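Local structure of RIM-binding protein, isoform F (Drosophila melanogaster, 6Q9M) at residues A[40-45]-A[58-63]; A[76-79]-A[85-88]; A[131-136]-A[150-155]; A[228-233]-A[280-285]. The protein probably couples synaptic vesicle recruitment to release sites at the active zone, with a central array of fibronectin type III domains. One frame throughout, in Å; residues are numbered along the deposited sequence.

Contact 1: residues A[40-45]-A[58-63]; sequences DSYHVY and ERTRAL
Tyr42 and Thr60 meet across the gap between the two sheets of a fibronectin type III sandwich, and the tyrosine can be followed outward from the backbone. Its CB points from strand 39-46 toward 58-63 but does not reach it. CG lies anti to the carbonyl carbon (chi1 -59°), and with chi2 at 90° the ring extends toward the turn that precedes strand 61-65. CD1 still falls short of that turn. CE1 is the first atom to arrive, 4.1 Å from Thr60 CG2, and the phenol oxygen OH stands equally far, 4.1 Å, from the same CG2. The methyl group thus comes at the ring obliquely, near its outer end. Trp28 packs edge-to-face with the same ring, and Pro11, Pro30 and Pro31 also touch it.

Thr60 is held for this meeting by its other branch, since OG1 is hydrogen-bonded to Trp28 O. It is also the centre of an inverse gamma turn, closed by Arg61 N and Arg59 O at 2.9 Å. Two residues along each segment, Val44 CG2 comes within 4.5 Å of Ala62 CB, a looser pair of methyls. No hydrogen bond crosses between the segments: dispersion and the exclusion of water join them here, while the directional bonds of each strand are spent within its own sheet.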
# COMPACT_ATOMS: atom_id res chain seq x y z
N ASP A 40 -9.20 22.62 -6.10
CA ASP A 40 -10.51 23.20 -6.37
C ASP A 40 -11.49 23.06 -5.21
O ASP A 40 -12.26 23.98 -4.95
CB ASP A 40 -11.10 22.56 -7.64
CG ASP A 40 -12.42 23.17 -8.05
OD1 ASP A 40 -12.41 24.11 -8.87
OD2 ASP A 40 -13.48 22.69 -7.58
N SER A 41 -11.48 21.92 -4.52
CA SER A 41 -12.32 21.75 -3.34
C SER A 41 -11.72 20.63 -2.50
O SER A 41 -10.79 19.94 -2.92
CB SER A 41 -13.79 21.46 -3.71
OG SER A 41 -13.95 20.19 -4.33
N TYR A 42 -12.28 20.46 -1.31
CA TYR A 42 -11.85 19.43 -0.38
C TYR A 42 -12.97 18.43 -0.13
O TYR A 42 -14.16 18.79 -0.11
CB TYR A 42 -11.40 20.03 0.95
CG TYR A 42 -10.28 21.02 0.88
CD1 TYR A 42 -10.52 22.38 0.70
CD2 TYR A 42 -8.97 20.60 1.00
CE1 TYR A 42 -9.47 23.29 0.63
CE2 TYR A 42 -7.92 21.50 0.95
CZ TYR A 42 -8.18 22.84 0.76
OH TYR A 42 -7.11 23.71 0.69
N HIS A 43 -12.58 17.18 0.08
CA HIS A 43 -13.49 16.08 0.40
C HIS A 43 -13.08 15.54 1.77
O HIS A 43 -11.94 15.11 1.95
CB HIS A 43 -13.41 14.97 -0.64
CG HIS A 43 -14.20 15.23 -1.88
ND1 HIS A 43 -14.96 16.36 -2.05
CD2 HIS A 43 -14.35 14.50 -3.01
CE1 HIS A 43 -15.56 16.32 -3.24
NE2 HIS A 43 -15.20 15.20 -3.84
N VAL A 44 -14.01 15.56 2.72
CA VAL A 44 -13.76 15.06 4.06
C VAL A 44 -14.38 13.68 4.19
O VAL A 44 -15.58 13.51 3.91
CB VAL A 44 -14.30 16.01 5.13
CG1 VAL A 44 -13.87 15.54 6.50
CG2 VAL A 44 -13.80 17.42 4.86
N TYR A 45 -13.58 12.70 4.57
CA TYR A 45 -14.02 11.32 4.74
C TYR A 45 -13.91 10.89 6.19
O TYR A 45 -13.02 11.33 6.92
CB TYR A 45 -13.19 10.37 3.89
CG TYR A 45 -13.35 10.57 2.41
CD1 TYR A 45 -12.68 11.61 1.76
CD2 TYR A 45 -14.16 9.74 1.66
CE1 TYR A 45 -12.82 11.81 0.42
CE2 TYR A 45 -14.31 9.94 0.30
CZ TYR A 45 -13.63 10.97 -0.31
OH TYR A 45 -13.76 11.19 -1.66
N GLU A 58 -13.54 28.76 1.00
CA GLU A 58 -14.09 28.76 2.34
C GLU A 58 -12.95 28.61 3.35
O GLU A 58 -11.79 28.41 2.99
CB GLU A 58 -15.11 27.63 2.49
CG GLU A 58 -16.12 27.58 1.36
CD GLU A 58 -17.41 26.91 1.77
OE1 GLU A 58 -17.52 25.67 1.58
OE2 GLU A 58 -18.31 27.61 2.27
N ARG A 59 -13.29 28.71 4.63
CA ARG A 59 -12.29 28.45 5.65
C ARG A 59 -12.08 26.94 5.70
O ARG A 59 -13.03 26.17 5.49
CB ARG A 59 -12.73 28.99 7.01
CG ARG A 59 -12.80 30.52 7.04
CD ARG A 59 -12.29 31.09 8.35
NE ARG A 59 -12.78 30.33 9.49
CZ ARG A 59 -12.90 30.82 10.72
NH1 ARG A 59 -13.37 30.04 11.69
NH2 ARG A 59 -12.57 32.08 10.98
N THR A 60 -10.83 26.54 5.91
CA THR A 60 -10.43 25.13 5.93
C THR A 60 -10.73 24.50 7.28
O THR A 60 -9.85 24.03 8.01
CB THR A 60 -8.95 24.99 5.56
OG1 THR A 60 -8.16 25.82 6.42
CG2 THR A 60 -8.71 25.38 4.11
N ARG A 61 -12.02 24.52 7.62
CA ARG A 61 -12.53 23.88 8.82
C ARG A 61 -13.79 23.11 8.44
O ARG A 61 -14.41 23.36 7.41
CB ARG A 61 -12.85 24.91 9.91
CG ARG A 61 -11.64 25.60 10.51
CD ARG A 61 -11.89 25.93 11.98
NE ARG A 61 -11.03 27.00 12.49
CZ ARG A 61 -9.73 26.88 12.73
NH1 ARG A 61 -9.05 27.93 13.20
NH2 ARG A 61 -9.10 25.73 12.51
N ALA A 62 -14.17 22.17 9.31
CA ALA A 62 -15.39 21.42 9.04
C ALA A 62 -15.94 20.83 10.33
O ALA A 62 -15.18 20.41 11.20
CB ALA A 62 -15.15 20.31 8.01
N LEU A 63 -17.26 20.79 10.41
CA LEU A 63 -17.99 20.13 11.49
C LEU A 63 -18.62 18.88 10.89
O LEU A 63 -19.47 18.96 10.00
CB LEU A 63 -19.06 21.06 12.07
CG LEU A 63 -19.90 20.52 13.23
CD1 LEU A 63 -19.06 20.41 14.51
CD2 LEU A 63 -21.14 21.39 13.46

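Contact 2: residues A[76-79]-A[85-88]; sequences SVRS and QTSR
Ser79 and Ser87 face each other where strand 73-81 of the fibronectin type III domain turns into the loop leading to strand 93-96, and two hydrogen bonds link them. In one, Ser79 N donates a hydrogen bond to Ser87 OG over 2.9 Å (157° at the hydrogen); in the other, Ser87 N donates to Ser79 O at 3.2 Å, in the carbonyl plane and on a lone pair. A side-chain hydroxyl therefore does the work that a backbone carbonyl would do in a regular antiparallel pair. Ser87 OG reaches that place because it stands between its own N and carbonyl carbon (chi1 57°).

The same hydroxyl donates to a water 2.8 Å from Ser87 OG, and this water in turn donates hydrogen bonds to Val77 O and Arg88 O, so that OG is gripped from both the strand and the solvent molecule. Replacing Ser87 with alanine removes the hydroxyl, which is likely to leave Ser79 N without this acceptor and the water without one of its three partners.

Arg78 runs alongside the loop backbone, its CD 3.2 Å from Ser87 O, while Thr86 OG1 lies at the edge of the guanidinium, near its plane. The charge is answered by Asp89, which bridges to Arg78 NE and also accepts from Ser76 OG; Tyr45 adds a cation-pi contact. Thr86 also meets the strand through its backbone: Thr86 CA makes a C-H...O contact with Ser79 O, at 3.0 Å and 142° at the hydrogen.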
# COMPACT_ATOMS: atom_id res chain seq x y z
N SER A 76 -9.96 11.74 7.12
CA SER A 76 -9.00 12.05 6.08
C SER A 76 -9.59 13.15 5.21
O SER A 76 -10.81 13.29 5.12
CB SER A 76 -8.67 10.79 5.28
OG SER A 76 -9.75 10.49 4.40
N VAL A 77 -8.72 13.94 4.57
CA VAL A 77 -9.14 15.01 3.68
C VAL A 77 -8.42 14.89 2.35
O VAL A 77 -7.20 14.66 2.30
CB VAL A 77 -8.89 16.41 4.30
CG1 VAL A 77 -9.42 17.51 3.38
CG2 VAL A 77 -9.52 16.52 5.70
N ARG A 78 -9.17 15.05 1.26
CA ARG A 78 -8.65 14.90 -0.08
C ARG A 78 -8.80 16.21 -0.84
O ARG A 78 -9.86 16.85 -0.79
CB ARG A 78 -9.39 13.81 -0.84
CG ARG A 78 -9.19 12.42 -0.28
CD ARG A 78 -9.64 11.37 -1.26
NE ARG A 78 -10.20 10.24 -0.54
CZ ARG A 78 -10.72 9.16 -1.11
NH1 ARG A 78 -10.75 9.05 -2.44
NH2 ARG A 78 -11.21 8.19 -0.35
N SER A 79 -7.74 16.58 -1.54
CA SER A 79 -7.79 17.68 -2.49
C SER A 79 -8.52 17.22 -3.74
O SER A 79 -8.29 16.12 -4.23
CB SER A 79 -6.38 18.12 -2.87
OG SER A 79 -5.72 18.81 -1.82
N GLN A 85 -9.77 15.03 -10.24
CA GLN A 85 -8.71 14.19 -9.69
C GLN A 85 -8.46 14.56 -8.22
O GLN A 85 -8.63 15.71 -7.81
CB GLN A 85 -7.41 14.40 -10.48
CG GLN A 85 -7.22 13.48 -11.67
CD GLN A 85 -5.82 13.61 -12.28
OE1 GLN A 85 -5.46 14.66 -12.81
NE2 GLN A 85 -5.03 12.53 -12.20
N THR A 86 -8.07 13.56 -7.43
CA THR A 86 -7.95 13.74 -5.98
C THR A 86 -6.60 13.26 -5.49
O THR A 86 -5.89 12.52 -6.18
CB THR A 86 -9.06 13.01 -5.20
OG1 THR A 86 -8.97 11.60 -5.45
CG2 THR A 86 -10.44 13.50 -5.60
N SER A 87 -6.24 13.69 -4.28
CA SER A 87 -5.12 13.13 -3.54
C SER A 87 -5.59 11.91 -2.74
O SER A 87 -6.79 11.66 -2.59
CB SER A 87 -4.52 14.18 -2.61
OG SER A 87 -5.51 14.69 -1.72
N ARG A 88 -4.62 11.15 -2.22
CA ARG A 88 -4.92 9.92 -1.50
C ARG A 88 -5.14 10.20 -0.02
O ARG A 88 -4.61 11.16 0.54
CB ARG A 88 -3.80 8.91 -1.67
CG ARG A 88 -3.45 8.66 -3.12
CD ARG A 88 -2.66 7.39 -3.28
NE ARG A 88 -2.25 7.18 -4.67
CZ ARG A 88 -2.88 6.38 -5.52
NH1 ARG A 88 -3.96 5.70 -5.12
NH2 ARG A 88 -2.44 6.25 -6.77
O HOH W 1 -5.19 13.67 0.92

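Contact 3: residues A[131-136]-A[150-155]; sequences HVVCVN and HTITGL
Val135 and Ile152 stand opposite each other with CA atoms 8.4 Å apart, as Val133 and His150 do at 8.1 Å, a spacing too wide for backbone hydrogen bonding and filled by side chains instead. Ile152 supplies the central group. Its CG2 sits between the two valines, lying 4.0 Å from Val133 CG1 and also 4.0 Å from Val135 CG2. CD1 follows the second valine, 4.1 Å from Val135 CG2, because chi1 of 50° sets CG1 in the crowded position between the backbone N and the carbonyl carbon, and chi2 is extended.

Strands 131-135 and 149-152 lie in the two facing sheets of a fibronectin type III sandwich, and these branched residues are part of its hydrophobic interior. Around them, Val133 also packs on Trp122 and Val163, while Ile152 rests on Ala118 and Ile120 of its own sheet. Past the end of strand 149-152 the chain turns through Gly154, and Leu155 sends its side chain back, so that CD2 comes within 4.4 Å of Val135 CG1.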
# COMPACT_ATOMS: atom_id res chain seq x y z
N HIS A 131 8.09 9.81 9.31
CA HIS A 131 8.14 8.37 9.38
C HIS A 131 9.53 7.89 9.00
O HIS A 131 10.22 8.50 8.18
CB HIS A 131 7.08 7.74 8.49
CG HIS A 131 5.69 7.99 8.96
ND1 HIS A 131 5.10 7.25 9.96
CD2 HIS A 131 4.77 8.91 8.58
CE1 HIS A 131 3.87 7.70 10.17
NE2 HIS A 131 3.65 8.71 9.35
N VAL A 132 9.94 6.78 9.62
CA VAL A 132 11.26 6.20 9.46
C VAL A 132 11.09 4.84 8.80
O VAL A 132 10.37 3.98 9.32
CB VAL A 132 11.98 6.07 10.81
CG1 VAL A 132 13.19 5.19 10.67
CG2 VAL A 132 12.39 7.43 11.33
N VAL A 133 11.77 4.64 7.67
CA VAL A 133 11.76 3.37 6.96
C VAL A 133 12.98 2.56 7.39
O VAL A 133 14.10 3.08 7.42
CB VAL A 133 11.73 3.58 5.44
CG1 VAL A 133 11.61 2.25 4.72
CG2 VAL A 133 10.58 4.53 5.07
N CYS A 134 12.75 1.30 7.77
CA CYS A 134 13.79 0.42 8.28
C CYS A 134 13.78 -0.86 7.45
O CYS A 134 12.72 -1.47 7.27
CB CYS A 134 13.56 0.11 9.76
SG CYS A 134 13.86 1.52 10.85
N VAL A 135 14.94 -1.24 6.95
CA VAL A 135 15.10 -2.48 6.20
C VAL A 135 15.99 -3.39 7.02
O VAL A 135 17.10 -3.00 7.40
CB VAL A 135 15.70 -2.22 4.81
CG1 VAL A 135 15.55 -3.46 3.92
CG2 VAL A 135 15.02 -1.03 4.16
N ASN A 136 15.48 -4.58 7.36
CA ASN A 136 16.25 -5.55 8.14
C ASN A 136 16.87 -4.90 9.39
O ASN A 136 18.03 -5.14 9.74
CB ASN A 136 17.32 -6.21 7.27
CG ASN A 136 16.73 -7.23 6.30
OD1 ASN A 136 15.51 -7.39 6.22
ND2 ASN A 136 17.58 -7.90 5.55
N HIS A 150 8.06 5.49 -0.31
CA HIS A 150 9.48 5.76 -0.48
C HIS A 150 10.16 4.59 -1.16
O HIS A 150 9.95 3.43 -0.77
CB HIS A 150 10.17 6.04 0.85
CG HIS A 150 11.61 6.34 0.69
ND1 HIS A 150 12.06 7.53 0.16
CD2 HIS A 150 12.71 5.58 0.92
CE1 HIS A 150 13.38 7.51 0.10
NE2 HIS A 150 13.79 6.33 0.54
N THR A 151 10.98 4.88 -2.16
CA THR A 151 11.77 3.86 -2.82
C THR A 151 13.03 3.54 -2.01
O THR A 151 13.80 4.45 -1.68
CB THR A 151 12.17 4.32 -4.22
OG1 THR A 151 10.98 4.60 -4.98
CG2 THR A 151 12.98 3.23 -4.90
N ILE A 152 13.22 2.27 -1.67
CA ILE A 152 14.46 1.80 -1.04
C ILE A 152 15.36 1.20 -2.11
O ILE A 152 14.88 0.49 -3.01
CB ILE A 152 14.20 0.79 0.09
CG1 ILE A 152 13.26 -0.33 -0.37
CG2 ILE A 152 13.68 1.51 1.35
CD1 ILE A 152 13.25 -1.56 0.55
N THR A 153 16.65 1.50 -2.04
CA THR A 153 17.67 0.98 -2.95
C THR A 153 18.75 0.25 -2.14
O THR A 153 18.59 -0.03 -0.95
CB THR A 153 18.28 2.09 -3.81
OG1 THR A 153 18.87 3.09 -2.97
CG2 THR A 153 17.23 2.72 -4.70
N GLY A 154 19.84 -0.11 -2.82
CA GLY A 154 20.92 -0.78 -2.10
C GLY A 154 20.64 -2.22 -1.75
O GLY A 154 21.34 -2.79 -0.89
N LEU A 155 19.63 -2.84 -2.36
CA LEU A 155 19.31 -4.23 -2.08
C LEU A 155 20.10 -5.15 -3.00
O LEU A 155 20.61 -4.75 -4.05
CB LEU A 155 17.81 -4.48 -2.23
CG LEU A 155 16.86 -3.52 -1.51
CD1 LEU A 155 15.43 -4.01 -1.55
CD2 LEU A 155 17.28 -3.29 -0.08

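Contact 4: residues A[228-233]-A[280-285]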
# COMPACT_ATOMS: atom_id res chain seq x y z
N VAL A 228 -3.64 -26.94 -9.60
CA VAL A 228 -2.64 -26.02 -9.07
C VAL A 228 -2.71 -24.74 -9.89
O VAL A 228 -2.85 -24.78 -11.12
CB VAL A 228 -1.23 -26.64 -9.10
CG1 VAL A 228 -0.96 -27.28 -10.45
CG2 VAL A 228 -0.17 -25.59 -8.77
N THR A 229 -2.67 -23.60 -9.20
CA THR A 229 -2.75 -22.29 -9.81
C THR A 229 -1.60 -21.43 -9.30
O THR A 229 -1.00 -21.72 -8.26
CB THR A 229 -4.07 -21.59 -9.50
OG1 THR A 229 -4.09 -21.24 -8.10
CG2 THR A 229 -5.24 -22.51 -9.80
N TRP A 230 -1.29 -20.38 -10.05
CA TRP A 230 -0.21 -19.46 -9.70
C TRP A 230 -0.40 -18.16 -10.47
O TRP A 230 -1.13 -18.11 -11.46
CB TRP A 230 1.16 -20.06 -10.01
CG TRP A 230 1.33 -20.37 -11.45
CD1 TRP A 230 1.81 -19.55 -12.43
CD2 TRP A 230 1.00 -21.60 -12.09
NE1 TRP A 230 1.81 -20.20 -13.64
CE2 TRP A 230 1.30 -21.46 -13.46
CE3 TRP A 230 0.48 -22.82 -11.64
CZ2 TRP A 230 1.10 -22.48 -14.36
CZ3 TRP A 230 0.29 -23.83 -12.53
CH2 TRP A 230 0.60 -23.66 -13.87
N GLN A 231 0.26 -17.12 -9.98
CA GLN A 231 0.22 -15.82 -10.64
C GLN A 231 1.25 -15.76 -11.77
O GLN A 231 2.44 -16.00 -11.52
CB GLN A 231 0.48 -14.69 -9.65
CG GLN A 231 0.51 -13.30 -10.28
CD GLN A 231 1.60 -12.40 -9.71
OE1 GLN A 231 1.87 -12.40 -8.51
NE2 GLN A 231 2.23 -11.62 -10.58
N PRO A 232 0.84 -15.48 -13.00
CA PRO A 232 1.82 -15.33 -14.09
C PRO A 232 2.82 -14.24 -13.75
O PRO A 232 2.53 -13.31 -12.99
CB PRO A 232 0.95 -14.95 -15.30
CG PRO A 232 -0.44 -15.40 -14.94
CD PRO A 232 -0.54 -15.24 -13.45
N VAL A 233 4.01 -14.34 -14.34
CA VAL A 233 5.13 -13.50 -13.91
C VAL A 233 4.90 -12.04 -14.30
O VAL A 233 5.14 -11.13 -13.49
CB VAL A 233 6.44 -14.03 -14.51
CG1 VAL A 233 6.74 -15.40 -13.96
CG2 VAL A 233 6.30 -14.10 -16.03
N VAL A 280 4.15 -29.66 -4.19
CA VAL A 280 5.15 -29.57 -5.25
C VAL A 280 5.30 -28.08 -5.63
O VAL A 280 4.51 -27.24 -5.21
CB VAL A 280 4.81 -30.49 -6.46
CG1 VAL A 280 5.62 -30.16 -7.75
CG2 VAL A 280 5.08 -31.96 -6.06
N THR A 281 6.37 -27.77 -6.36
CA THR A 281 6.76 -26.43 -6.78
C THR A 281 6.57 -26.22 -8.29
O THR A 281 6.39 -27.18 -9.05
CB THR A 281 8.22 -26.16 -6.39
OG1 THR A 281 8.53 -26.80 -5.15
CG2 THR A 281 8.45 -24.70 -6.21
N ILE A 282 6.57 -24.94 -8.70
CA ILE A 282 6.50 -24.52 -10.10
C ILE A 282 7.75 -23.73 -10.47
O ILE A 282 8.32 -23.00 -9.65
CB ILE A 282 5.25 -23.67 -10.40
CG1 ILE A 282 4.00 -24.36 -9.88
CG2 ILE A 282 5.13 -23.36 -11.89
CD1 ILE A 282 3.39 -23.62 -8.77
N ARG A 283 8.17 -23.88 -11.72
CA ARG A 283 9.32 -23.18 -12.26
C ARG A 283 8.90 -22.32 -13.44
O ARG A 283 8.13 -22.78 -14.29
CB ARG A 283 10.38 -24.17 -12.70
CG ARG A 283 11.21 -24.69 -11.58
CD ARG A 283 11.29 -26.22 -11.69
NE ARG A 283 11.91 -26.75 -10.49
CZ ARG A 283 12.18 -28.02 -10.29
NH1 ARG A 283 11.87 -28.91 -11.21
NH2 ARG A 283 12.73 -28.39 -9.15
N THR A 284 9.39 -21.08 -13.49
CA THR A 284 9.23 -20.28 -14.69
C THR A 284 10.30 -20.66 -15.71
O THR A 284 11.50 -20.65 -15.41
CB THR A 284 9.33 -18.79 -14.40
OG1 THR A 284 8.42 -18.45 -13.34
CG2 THR A 284 8.95 -18.00 -15.64
N LYS A 285 9.86 -20.92 -16.93
CA LYS A 285 10.73 -21.26 -18.04
C LYS A 285 10.90 -20.00 -18.88
O LYS A 285 9.97 -19.21 -19.02
CB LYS A 285 10.08 -22.42 -18.84
CG LYS A 285 10.74 -22.94 -20.13
CD LYS A 285 12.26 -22.76 -20.25
CE LYS A 285 12.86 -23.84 -21.15
NZ LYS A 285 12.32 -23.80 -22.55
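Ile282 and Trp230 form the centre of a contact between the two sheets of an immunoglobulin-like sandwich in the family named after RIMBP2. Strand 225-231 is the middle strand of one three-stranded sheet; residues 280-285 lead into strand 283-286, at the rim of the other.

The apolar contacts come first. Ile282 directs CD1 at two residues of the facing strand, with Val228 CG2 4.1 Å from Ile282 CD1 and meeting it tip to tip. Trp230 CE3 lies 4.2 Å from the same CD1, at the benzene end of the indole.

The other branch of the isoleucine, CG2, lies over one face of the indole, a little farther off than CD1. With chi1 at 60° the tryptophan ring is folded back above its own strand, offering that face to the opposite sheet. Tyr245 approaches the indole edge-to-face and also touches Ile282, so one aromatic neighbour packs against both partners.

Polar groups play their part at the far end of the segments, but not with each other. Thr284 OG1 is hydrogen-bonded to Asp210 O, and Val233 N to Tyr245 OH, so each of these groups has its polar partner outside the facing segment. What passes between the two segments here is plain van der Waals contact: Val233 CG1 comes up to both branches of the threonine, 3.5 Å from Thr284 OG1 and 3.8 Å from Thr284 CG2.

In the fold
Contacts 1, 3 and 4 illustrate one principle in three successive domains: each joins the two sheets of a beta sandwich through side chains, with no hydrogen bond between the segments. Contact 3 is aliphatic, whereas contacts 1 and 4 bring in an aromatic ring and a threonine whose hydroxyl is bound by a third part of the chain. Contact 2 is different, a polar and water-assisted pairing of a strand with the loop that follows it. It shares a sheet with contact 1, through adjacent strands 39-46 and 73-81. Interior contacts 1 and 3 include partly exposed Thr60 and Leu155, contact 2 Thr86, contact 4 Val233. Contacts 1 and 4 lie farthest apart, their centres about 48 Å distant.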